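Long-range contacts in haloalkane dehalogenase (Mycobacterium rhodesiae, PDB 4MJ3), which catalyses the hydrolytic cleavage of carbon-halogen bonds in haloalkanes, releasing a halide ion and an alcohol: residues V143-T148 against K240-A245; E47-L52 against T118-D123; A245-D250 against A276-F281; L61-I66 against L282-G287. All coordinates share one frame; numbering follows the deposited sequence.

Contact 1: V143-T148 against K240-A245; sequences VVAANT and KPFLSA
Val-143 and Phe-242 start a short parallel pairing between strands 143-145 and 242-244. Four alternating backbone hydrogen bonds hold it. Val-143 N donates to Pro-241 O at 2.9 Å, and Leu-243 N returns a bond to Val-143 O. Ala-145 N then reaches Leu-243 O, and Ala-245 N closes the ladder on Ala-145 O at 2.9 Å. CA-H...O contacts fill in between, with Phe-242 CA 3.3 Å from Val-143 O.

The apolar contacts divide between two faces. On the face of Val-143, Ala-145 and Phe-242, the Phe-242 ring leans back over the neighbouring strand. Its chi1 of -173° sets CG opposite the backbone N. Phe-242 CE2 then meets Val-143 CG1 at 3.5 Å, and Phe-242 CZ lies 3.7 Å from Ala-145 CB. Val-143 O sits over one face of the ring. On the other face Val-144 and Leu-243 run side by side, and Val-144 CG1 touches Ala-245 CB at 4.0 Å.

Ala-245 O is buried with no partner in the model; Ala-146 CB lies 3.2 Å from it.

This parallel strand pair belongs to the central mixed sheet of the alpha/beta hydrolase fold, where strand 242-244 is the last regular strand at this end. Strand 117-121 flanks strand 140-145 on its other side. Helices 124-135 and 256-263 pack on the Val-143 and Phe-242 face, and helix 282-300 covers Val-144 and Leu-243 through Phe-297.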
# COMPACT_ATOMS: atom_id res chain seq x y z
N VAL A 143 5.43 11.31 6.44
CA VAL A 143 4.41 10.29 6.15
C VAL A 143 3.14 10.94 5.62
O VAL A 143 2.68 11.95 6.17
CB VAL A 143 4.08 9.47 7.42
CG1 VAL A 143 2.98 8.47 7.11
CG2 VAL A 143 5.33 8.78 7.96
N VAL A 144 2.61 10.39 4.53
CA VAL A 144 1.29 10.74 4.01
C VAL A 144 0.42 9.49 4.12
O VAL A 144 0.74 8.45 3.55
CB VAL A 144 1.36 11.18 2.54
CG1 VAL A 144 -0.03 11.53 2.02
CG2 VAL A 144 2.31 12.35 2.41
N ALA A 145 -0.67 9.60 4.88
CA ALA A 145 -1.63 8.51 5.01
C ALA A 145 -2.88 8.86 4.24
O ALA A 145 -3.46 9.93 4.44
CB ALA A 145 -1.96 8.29 6.48
N ALA A 146 -3.32 7.96 3.39
CA ALA A 146 -4.51 8.16 2.57
C ALA A 146 -5.35 6.90 2.53
O ALA A 146 -4.95 5.90 1.92
CB ALA A 146 -4.11 8.56 1.16
N ASN A 147 -6.53 6.95 3.14
CA ASN A 147 -7.46 5.82 3.13
C ASN A 147 -6.78 4.56 3.63
O ASN A 147 -6.66 3.55 2.92
CB ASN A 147 -8.06 5.61 1.73
CG ASN A 147 -8.93 6.77 1.29
OD1 ASN A 147 -9.21 7.69 2.05
ND2 ASN A 147 -9.39 6.70 0.04
N THR A 148 -6.36 4.65 4.88
CA THR A 148 -5.63 3.56 5.52
C THR A 148 -5.80 3.67 7.03
O THR A 148 -6.52 4.56 7.51
CB THR A 148 -4.15 3.58 5.10
OG1 THR A 148 -3.52 2.36 5.54
CG2 THR A 148 -3.42 4.77 5.68
N LYS A 240 7.80 13.87 13.42
CA LYS A 240 8.12 14.34 12.09
C LYS A 240 6.84 14.53 11.28
O LYS A 240 5.77 14.05 11.67
CB LYS A 240 9.12 13.41 11.40
CG LYS A 240 10.54 13.61 11.91
CD LYS A 240 11.54 12.62 11.34
CE LYS A 240 11.38 11.25 11.99
NZ LYS A 240 12.39 10.30 11.49
N PRO A 241 6.94 15.24 10.15
CA PRO A 241 5.70 15.61 9.44
C PRO A 241 4.81 14.46 9.00
O PRO A 241 5.27 13.47 8.41
CB PRO A 241 6.22 16.40 8.23
CG PRO A 241 7.49 16.99 8.71
CD PRO A 241 8.11 15.92 9.57
N PHE A 242 3.52 14.59 9.30
CA PHE A 242 2.52 13.59 9.00
C PHE A 242 1.30 14.29 8.38
O PHE A 242 0.74 15.20 9.00
CB PHE A 242 2.13 12.87 10.28
CG PHE A 242 1.23 11.69 10.05
CD1 PHE A 242 -0.11 11.87 9.82
CD2 PHE A 242 1.75 10.41 10.08
CE1 PHE A 242 -0.94 10.77 9.60
CE2 PHE A 242 0.94 9.32 9.86
CZ PHE A 242 -0.40 9.51 9.62
N LEU A 243 0.93 13.87 7.17
CA LEU A 243 -0.18 14.44 6.43
C LEU A 243 -1.31 13.44 6.28
O LEU A 243 -1.09 12.29 5.88
CB LEU A 243 0.27 14.87 5.02
CG LEU A 243 -0.79 15.61 4.19
CD1 LEU A 243 -0.96 17.04 4.71
CD2 LEU A 243 -0.44 15.64 2.72
N SER A 244 -2.50 13.88 6.63
CA SER A 244 -3.72 13.14 6.37
C SER A 244 -4.27 13.62 5.04
O SER A 244 -4.58 14.80 4.90
CB SER A 244 -4.74 13.38 7.49
OG SER A 244 -5.92 12.64 7.24
N ALA A 245 -4.39 12.70 4.07
CA ALA A 245 -4.90 12.97 2.74
C ALA A 245 -5.87 11.87 2.30
O ALA A 245 -5.76 11.31 1.20
CB ALA A 245 -3.74 13.10 1.76

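Contact 2: E47-L52 against T118-D123; sequences EVVLLL and TLVCQD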
# COMPACT_ATOMS: atom_id res chain seq x y z
N GLU A 47 14.72 13.48 -3.34
CA GLU A 47 14.11 12.98 -2.09
C GLU A 47 13.18 11.84 -2.44
O GLU A 47 12.39 11.93 -3.39
CB GLU A 47 13.33 14.05 -1.36
CG GLU A 47 14.19 15.13 -0.76
CD GLU A 47 13.40 16.02 0.18
OE1 GLU A 47 13.04 15.57 1.27
OE2 GLU A 47 13.15 17.18 -0.18
N VAL A 48 13.26 10.77 -1.66
CA VAL A 48 12.53 9.55 -1.97
C VAL A 48 11.09 9.67 -1.50
O VAL A 48 10.84 9.99 -0.33
CB VAL A 48 13.18 8.33 -1.29
CG1 VAL A 48 12.29 7.09 -1.43
CG2 VAL A 48 14.57 8.07 -1.85
N VAL A 49 10.17 9.35 -2.39
CA VAL A 49 8.76 9.17 -2.04
C VAL A 49 8.44 7.70 -2.28
O VAL A 49 8.52 7.23 -3.42
CB VAL A 49 7.86 10.05 -2.91
CG1 VAL A 49 6.40 9.87 -2.53
CG2 VAL A 49 8.30 11.51 -2.79
N LEU A 50 8.12 6.99 -1.21
CA LEU A 50 7.84 5.56 -1.29
C LEU A 50 6.36 5.34 -1.34
O LEU A 50 5.63 5.71 -0.41
CB LEU A 50 8.45 4.83 -0.09
CG LEU A 50 8.19 3.33 -0.02
CD1 LEU A 50 8.80 2.60 -1.21
CD2 LEU A 50 8.78 2.82 1.27
N LEU A 51 5.90 4.71 -2.43
CA LEU A 51 4.49 4.55 -2.72
C LEU A 51 4.07 3.10 -2.50
O LEU A 51 4.49 2.22 -3.24
CB LEU A 51 4.21 4.92 -4.18
CG LEU A 51 4.69 6.31 -4.61
CD1 LEU A 51 4.69 6.44 -6.13
CD2 LEU A 51 3.84 7.40 -3.99
N LEU A 52 3.27 2.86 -1.47
CA LEU A 52 2.87 1.50 -1.13
C LEU A 52 1.39 1.26 -1.39
O LEU A 52 0.53 2.03 -0.94
CB LEU A 52 3.21 1.18 0.33
CG LEU A 52 4.69 1.28 0.72
CD1 LEU A 52 4.89 0.74 2.14
CD2 LEU A 52 5.60 0.55 -0.26
N THR A 118 9.85 9.63 2.33
CA THR A 118 8.48 10.15 2.45
C THR A 118 7.52 9.03 2.04
O THR A 118 7.39 8.70 0.86
CB THR A 118 8.27 11.43 1.63
OG1 THR A 118 9.10 12.46 2.17
CG2 THR A 118 6.81 11.89 1.68
N LEU A 119 6.89 8.42 3.04
CA LEU A 119 5.96 7.33 2.79
C LEU A 119 4.62 7.88 2.33
O LEU A 119 4.05 8.77 2.97
CB LEU A 119 5.77 6.50 4.05
CG LEU A 119 4.75 5.37 3.99
CD1 LEU A 119 5.18 4.31 2.98
CD2 LEU A 119 4.60 4.74 5.37
N VAL A 120 4.10 7.31 1.25
CA VAL A 120 2.71 7.55 0.86
C VAL A 120 2.04 6.18 0.84
O VAL A 120 2.47 5.27 0.14
CB VAL A 120 2.62 8.18 -0.52
CG1 VAL A 120 1.16 8.33 -0.94
CG2 VAL A 120 3.37 9.51 -0.55
N CYS A 121 0.97 6.04 1.62
CA CYS A 121 0.40 4.72 1.83
C CYS A 121 -1.12 4.73 1.84
O CYS A 121 -1.73 5.70 2.26
CB CYS A 121 0.97 4.10 3.10
SG CYS A 121 0.63 5.01 4.64
N GLN A 122 -1.69 3.62 1.38
CA GLN A 122 -3.14 3.45 1.23
C GLN A 122 -3.47 1.98 1.47
O GLN A 122 -2.66 1.10 1.13
CB GLN A 122 -3.52 3.87 -0.20
CG GLN A 122 -4.99 3.78 -0.56
CD GLN A 122 -5.38 2.51 -1.32
OE1 GLN A 122 -4.53 1.78 -1.82
NE2 GLN A 122 -6.68 2.27 -1.44
N ASP A 123 -4.64 1.70 2.07
CA ASP A 123 -5.11 0.32 2.29
C ASP A 123 -3.98 -0.43 3.04
O ASP A 123 -3.34 0.13 3.96
CB ASP A 123 -5.47 -0.29 0.90
CG ASP A 123 -6.23 -1.61 0.96
OD1 ASP A 123 -5.62 -2.69 1.17
OD2 ASP A 123 -7.47 -1.59 0.73
O HOH W 1 11.60 12.07 1.36
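Leu-52 and Leu-119 meet through different first torsions. Leu-52 turns CG beside its backbone N (chi1 -60°), whereas Leu-119 swings CG to the far side from its own N (176°). The two side chains cross at about a right angle, with Leu-52 CD1 3.7 Å from Leu-119 CD1. On the opposite face Leu-51 and Val-120 lie alongside each other, pointing the same way. Leu-51 CD2 reaches Val-120 CB at 3.8 Å, and Val-49 CG1 packs on Val-120 CG2 at 3.6 Å.

The backbones form a parallel ladder. Thr-118 N donates to Val-48 O, Leu-50 N to Thr-118 O, Val-120 N to Leu-50 O at 2.8 Å, and Leu-52 N to Val-120 O at 3.0 Å. The last two bonds are nearly straight. At the start of the ladder a water lies 2.8 Å from Val-48 O and 2.7 Å from Thr-118 OG1, which also bonds Arg-142.

Asp-123 follows the strand with positive phi, right before helix 124-135. This is where alpha/beta hydrolases carry the nucleophile elbow, so Asp-123 is probably the nucleophile.

The two strands lie in the middle of the mixed sheet, between strand 75-79 beside 48-52 and strand 140-145 beside 117-121. Helices 66-71 and 282-300 cover the face of Val-49, Leu-51 and Val-120.

Contact 3: A245-D250 against A276-F281; sequences AFSDSD and AGAGHF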
# COMPACT_ATOMS: atom_id res chain seq x y z
N ALA A 245 -4.39 12.70 4.07
CA ALA A 245 -4.90 12.97 2.74
C ALA A 245 -5.87 11.87 2.30
O ALA A 245 -5.76 11.31 1.20
CB ALA A 245 -3.74 13.10 1.76
N PHE A 246 -6.86 11.60 3.16
CA PHE A 246 -7.94 10.68 2.86
C PHE A 246 -8.91 11.31 1.85
O PHE A 246 -8.97 12.55 1.70
CB PHE A 246 -8.72 10.32 4.13
CG PHE A 246 -8.02 9.39 5.08
CD1 PHE A 246 -6.70 9.63 5.51
CD2 PHE A 246 -8.69 8.28 5.59
CE1 PHE A 246 -6.09 8.78 6.42
CE2 PHE A 246 -8.08 7.43 6.53
CZ PHE A 246 -6.78 7.66 6.93
N SER A 247 -9.66 10.47 1.15
CA SER A 247 -10.71 10.94 0.25
C SER A 247 -12.04 11.02 0.96
O SER A 247 -12.17 10.63 2.13
CB SER A 247 -10.80 10.03 -0.98
OG SER A 247 -11.31 8.76 -0.62
N ASP A 248 -13.05 11.54 0.25
CA ASP A 248 -14.35 11.80 0.86
C ASP A 248 -15.40 10.71 0.65
O ASP A 248 -16.50 10.83 1.18
CB ASP A 248 -14.90 13.16 0.37
CG ASP A 248 -15.10 13.24 -1.12
OD1 ASP A 248 -14.85 12.26 -1.85
OD2 ASP A 248 -15.51 14.33 -1.59
N SER A 249 -15.07 9.68 -0.12
CA SER A 249 -16.08 8.70 -0.51
C SER A 249 -15.62 7.27 -0.28
O SER A 249 -15.85 6.40 -1.11
CB SER A 249 -16.48 8.91 -1.99
OG SER A 249 -16.85 10.28 -2.23
N ASP A 250 -14.98 7.04 0.87
CA ASP A 250 -14.51 5.70 1.22
C ASP A 250 -15.00 5.29 2.59
O ASP A 250 -14.33 5.55 3.60
CB ASP A 250 -12.99 5.63 1.21
CG ASP A 250 -12.47 4.26 1.59
OD1 ASP A 250 -13.25 3.28 1.56
OD2 ASP A 250 -11.27 4.15 1.92
N ALA A 276 -11.27 15.35 -2.73
CA ALA A 276 -12.67 15.36 -3.11
C ALA A 276 -12.93 14.50 -4.34
O ALA A 276 -12.11 14.44 -5.24
CB ALA A 276 -13.13 16.79 -3.40
N GLY A 277 -14.08 13.85 -4.35
CA GLY A 277 -14.53 13.08 -5.51
C GLY A 277 -13.71 11.83 -5.76
O GLY A 277 -13.45 11.47 -6.91
N ALA A 278 -13.33 11.13 -4.69
CA ALA A 278 -12.56 9.91 -4.83
C ALA A 278 -13.00 8.85 -3.85
O ALA A 278 -13.32 9.14 -2.70
CB ALA A 278 -11.07 10.20 -4.68
N GLY A 279 -13.00 7.61 -4.32
CA GLY A 279 -13.35 6.46 -3.50
C GLY A 279 -12.16 5.90 -2.76
O GLY A 279 -11.12 6.54 -2.60
N HIS A 280 -12.29 4.65 -2.32
CA HIS A 280 -11.22 3.97 -1.62
C HIS A 280 -9.89 3.99 -2.37
O HIS A 280 -8.85 4.34 -1.81
CB HIS A 280 -11.63 2.53 -1.37
CG HIS A 280 -10.62 1.74 -0.62
ND1 HIS A 280 -10.29 2.01 0.69
CD2 HIS A 280 -9.85 0.69 -1.00
CE1 HIS A 280 -9.36 1.16 1.08
NE2 HIS A 280 -9.06 0.36 0.07
N PHE A 281 -9.92 3.63 -3.65
CA PHE A 281 -8.74 3.63 -4.50
C PHE A 281 -8.56 5.01 -5.09
O PHE A 281 -8.72 5.24 -6.29
CB PHE A 281 -8.84 2.55 -5.58
CG PHE A 281 -8.88 1.17 -5.03
CD1 PHE A 281 -7.71 0.55 -4.59
CD2 PHE A 281 -10.06 0.50 -4.89
CE1 PHE A 281 -7.71 -0.72 -4.05
CE2 PHE A 281 -10.09 -0.78 -4.33
CZ PHE A 281 -8.91 -1.40 -3.94
O HOH W 2 -15.13 3.89 -2.17
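Asp-250 and His-280 form the tight, buried end of this contact. Their side chains lie side by side and point the same way, and each has CG trans to its own backbone N. His-280 ND1 donates to Asp-250 OD2 at 2.7 Å. The oxygen lies almost in the ring plane, but the N-H meets it from above the carboxylate plane; the two planes are 69° apart. Asp-250 OD2 is also bonded by Thr-253 OG1, so two partners fix it. The far nitrogen of the ring, NE2, bonds Asp-123. An aspartate after strand 242-244 paired with a histidine in the loop before helix 282-300 is as in the acid-histidine pair of alpha/beta hydrolases, and probably serves the same role here.

Ser-247 is packed closely too. Ser-247 OG lies 2.9 Å from Ala-278 O, and Ser-247 CB is 3.7 Å from Ala-278 CB.

Towards solvent the grip is looser. The carboxylate of exposed Asp-248 faces the turn at Gly-277. Gly-277 N gives a fairly straight bond to Asp-248 OD2 at 3.1 Å. Weak bonds to OD1 come from Gly-277 N and Ala-278 N. Ser-249 OG also donates to Asp-248 OD1, at 2.8 Å and from above the carboxylate plane. Ser-249 N makes a weak bond to Ala-278 O. A water bridges the two segments further on: it donates to Ser-249 O at 2.8 Å and accepts from His-280 N at 2.9 Å.

The first loop leaves strand 242-244 for helix 256-263, and the second leads into helix 282-300, whose Asp-285 bonds Gly-279 N.

Contact 4: L61-I66 against L282-G287; sequences LYRWMI and LQEDKG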
# COMPACT_ATOMS: atom_id res chain seq x y z
N LEU A 61 -1.37 0.96 -9.63
CA LEU A 61 -2.24 1.94 -8.97
C LEU A 61 -1.65 3.35 -8.86
O LEU A 61 -2.39 4.33 -8.82
CB LEU A 61 -2.60 1.41 -7.57
CG LEU A 61 -3.51 2.25 -6.67
CD1 LEU A 61 -4.85 2.50 -7.35
CD2 LEU A 61 -3.69 1.51 -5.35
N TYR A 62 -0.31 3.44 -8.82
CA TYR A 62 0.39 4.71 -8.65
C TYR A 62 0.79 5.36 -9.98
O TYR A 62 1.47 6.39 -9.98
CB TYR A 62 1.60 4.52 -7.74
CG TYR A 62 1.17 4.43 -6.31
CD1 TYR A 62 0.69 5.53 -5.65
CD2 TYR A 62 1.20 3.21 -5.63
CE1 TYR A 62 0.26 5.45 -4.34
CE2 TYR A 62 0.80 3.12 -4.31
CZ TYR A 62 0.30 4.25 -3.68
OH TYR A 62 -0.13 4.21 -2.35
N ARG A 63 0.32 4.80 -11.10
CA ARG A 63 0.79 5.29 -12.41
C ARG A 63 0.47 6.75 -12.72
O ARG A 63 1.21 7.39 -13.46
CB ARG A 63 0.28 4.39 -13.55
CG ARG A 63 -1.20 4.56 -13.88
CD ARG A 63 -1.71 3.34 -14.64
NE ARG A 63 -3.14 3.44 -14.93
CZ ARG A 63 -4.11 3.23 -14.06
NH1 ARG A 63 -3.84 2.91 -12.78
NH2 ARG A 63 -5.37 3.34 -14.44
N TRP A 64 -0.64 7.27 -12.20
CA TRP A 64 -0.96 8.68 -12.42
C TRP A 64 -0.16 9.63 -11.51
O TRP A 64 0.01 10.81 -11.84
CB TRP A 64 -2.46 8.95 -12.24
CG TRP A 64 -3.36 8.05 -13.00
CD1 TRP A 64 -4.29 7.21 -12.48
CD2 TRP A 64 -3.43 7.90 -14.42
NE1 TRP A 64 -4.94 6.53 -13.48
CE2 TRP A 64 -4.44 6.95 -14.68
CE3 TRP A 64 -2.75 8.47 -15.49
CZ2 TRP A 64 -4.78 6.55 -15.99
CZ3 TRP A 64 -3.08 8.07 -16.80
CH2 TRP A 64 -4.09 7.12 -17.02
N MSE A 65 0.32 9.13 -10.38
CA MSE A 65 1.05 9.93 -9.39
C MSE A 65 2.52 10.04 -9.71
O MSE A 65 3.12 11.09 -9.50
CB MSE A 65 0.88 9.29 -8.01
CG MSE A 65 -0.57 9.46 -7.62
SE MSE A 65 -0.85 8.83 -5.77
CE MSE A 65 0.33 9.98 -4.74
N ILE A 66 3.11 8.97 -10.25
CA ILE A 66 4.54 8.95 -10.50
C ILE A 66 5.04 10.13 -11.37
O ILE A 66 6.00 10.79 -10.98
CB ILE A 66 5.00 7.57 -11.03
CG1 ILE A 66 4.88 6.53 -9.92
CG2 ILE A 66 6.44 7.65 -11.53
CD1 ILE A 66 4.89 5.10 -10.40
N LEU A 282 -8.23 5.95 -4.21
CA LEU A 282 -8.26 7.36 -4.58
C LEU A 282 -7.21 7.71 -5.65
O LEU A 282 -7.35 8.71 -6.34
CB LEU A 282 -8.10 8.26 -3.35
CG LEU A 282 -6.72 8.48 -2.72
CD1 LEU A 282 -6.85 9.55 -1.65
CD2 LEU A 282 -6.16 7.20 -2.10
N GLN A 283 -6.18 6.87 -5.76
CA GLN A 283 -5.14 7.07 -6.77
C GLN A 283 -5.68 6.88 -8.18
O GLN A 283 -5.11 7.42 -9.13
CB GLN A 283 -3.95 6.13 -6.54
CG GLN A 283 -3.44 6.08 -5.10
CD GLN A 283 -4.02 4.92 -4.30
OE1 GLN A 283 -5.21 4.61 -4.41
NE2 GLN A 283 -3.19 4.28 -3.49
N GLU A 284 -6.75 6.11 -8.34
CA GLU A 284 -7.42 5.94 -9.63
C GLU A 284 -8.30 7.11 -9.98
O GLU A 284 -8.36 7.51 -11.14
CB GLU A 284 -8.31 4.70 -9.67
CG GLU A 284 -7.58 3.40 -9.85
CD GLU A 284 -6.88 3.24 -11.19
OE1 GLU A 284 -7.15 3.95 -12.20
OE2 GLU A 284 -5.98 2.39 -11.22
N ASP A 285 -9.00 7.65 -9.00
CA ASP A 285 -9.95 8.73 -9.22
C ASP A 285 -9.30 10.10 -9.30
O ASP A 285 -9.71 10.93 -10.10
CB ASP A 285 -10.99 8.73 -8.09
CG ASP A 285 -11.92 7.52 -8.14
OD1 ASP A 285 -12.10 6.92 -9.22
OD2 ASP A 285 -12.51 7.16 -7.08
N LYS A 286 -8.32 10.34 -8.42
CA LYS A 286 -7.74 11.68 -8.24
C LYS A 286 -6.24 11.57 -7.95
O LYS A 286 -5.70 12.25 -7.07
CB LYS A 286 -8.46 12.40 -7.08
CG LYS A 286 -9.95 12.67 -7.29
CD LYS A 286 -10.18 13.73 -8.37
CE LYS A 286 -11.66 13.89 -8.69
NZ LYS A 286 -11.86 15.03 -9.61
N GLY A 287 -5.54 10.76 -8.74
CA GLY A 287 -4.12 10.53 -8.55
C GLY A 287 -3.27 11.78 -8.69
O GLY A 287 -2.39 12.05 -7.86
O HOH W 3 -2.19 6.89 -9.78
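Arg-63 meets Glu-284 end-on, with NH1 to OE2 at 2.7 Å and NH2 to OE1 at 2.9 Å. The guanidinium and carboxylate planes are turned 42° apart, so this salt bridge is not flat. OE2 lies in the guanidinium plane; OE1 is tilted from it. Glu-284 OE2 also bonds Tyr-196 OH. Trp-64 NE1 sits over one face of the same guanidinium, and the indole edge faces Glu-284 OE1 with the two planes nearly perpendicular.

Glu-284 lies in the first turn of helix 282-300, the C-terminal helix of the alpha/beta hydrolase fold. Here the start of the helix packs on the segment that leads from strand 48-52 to helix 66-71.

Gln-283 bends at chi2 (96°), which brings its amide across Leu-61. Leu-61 CD2 lies 3.4 Å from Gln-283 NE2. The amide stands 81° from the Tyr-62 ring, and Gln-283 NE2 gives a weak bond to Tyr-62 OH at 3.3 Å. Tyr-62 OH also bonds Leu-52 O. Gln-283 OE1 is buried without a partner in the model. Selenomethionine Met-65 lays SE 3.8 Å from Gln-283 CG, while its CG comes 3.2 Å from Gly-287 O. A water donates to Leu-61 O and Gln-283 O and accepts from Trp-64 N.

Contacts 1 and 2 join strands of one mixed sheet and have centres about 9 Å apart; strands 117-121 and 140-145 are neighbours in it. Contact 3 follows contact 1 directly and shares Ala-245 with it. Along the chain contacts 2, 1 and 3 come in series. Contact 4 crosses contact 2, and contacts 1 and 3 are nested inside the loop it closes. Helix 282-300 begins right after contact 3 and provides half of contact 4, their centres about 12 Å apart. Although contacts 2 and 3 are centred about 17 Å apart, the loops holding their residues converge at the strand ends, probably forming the active site.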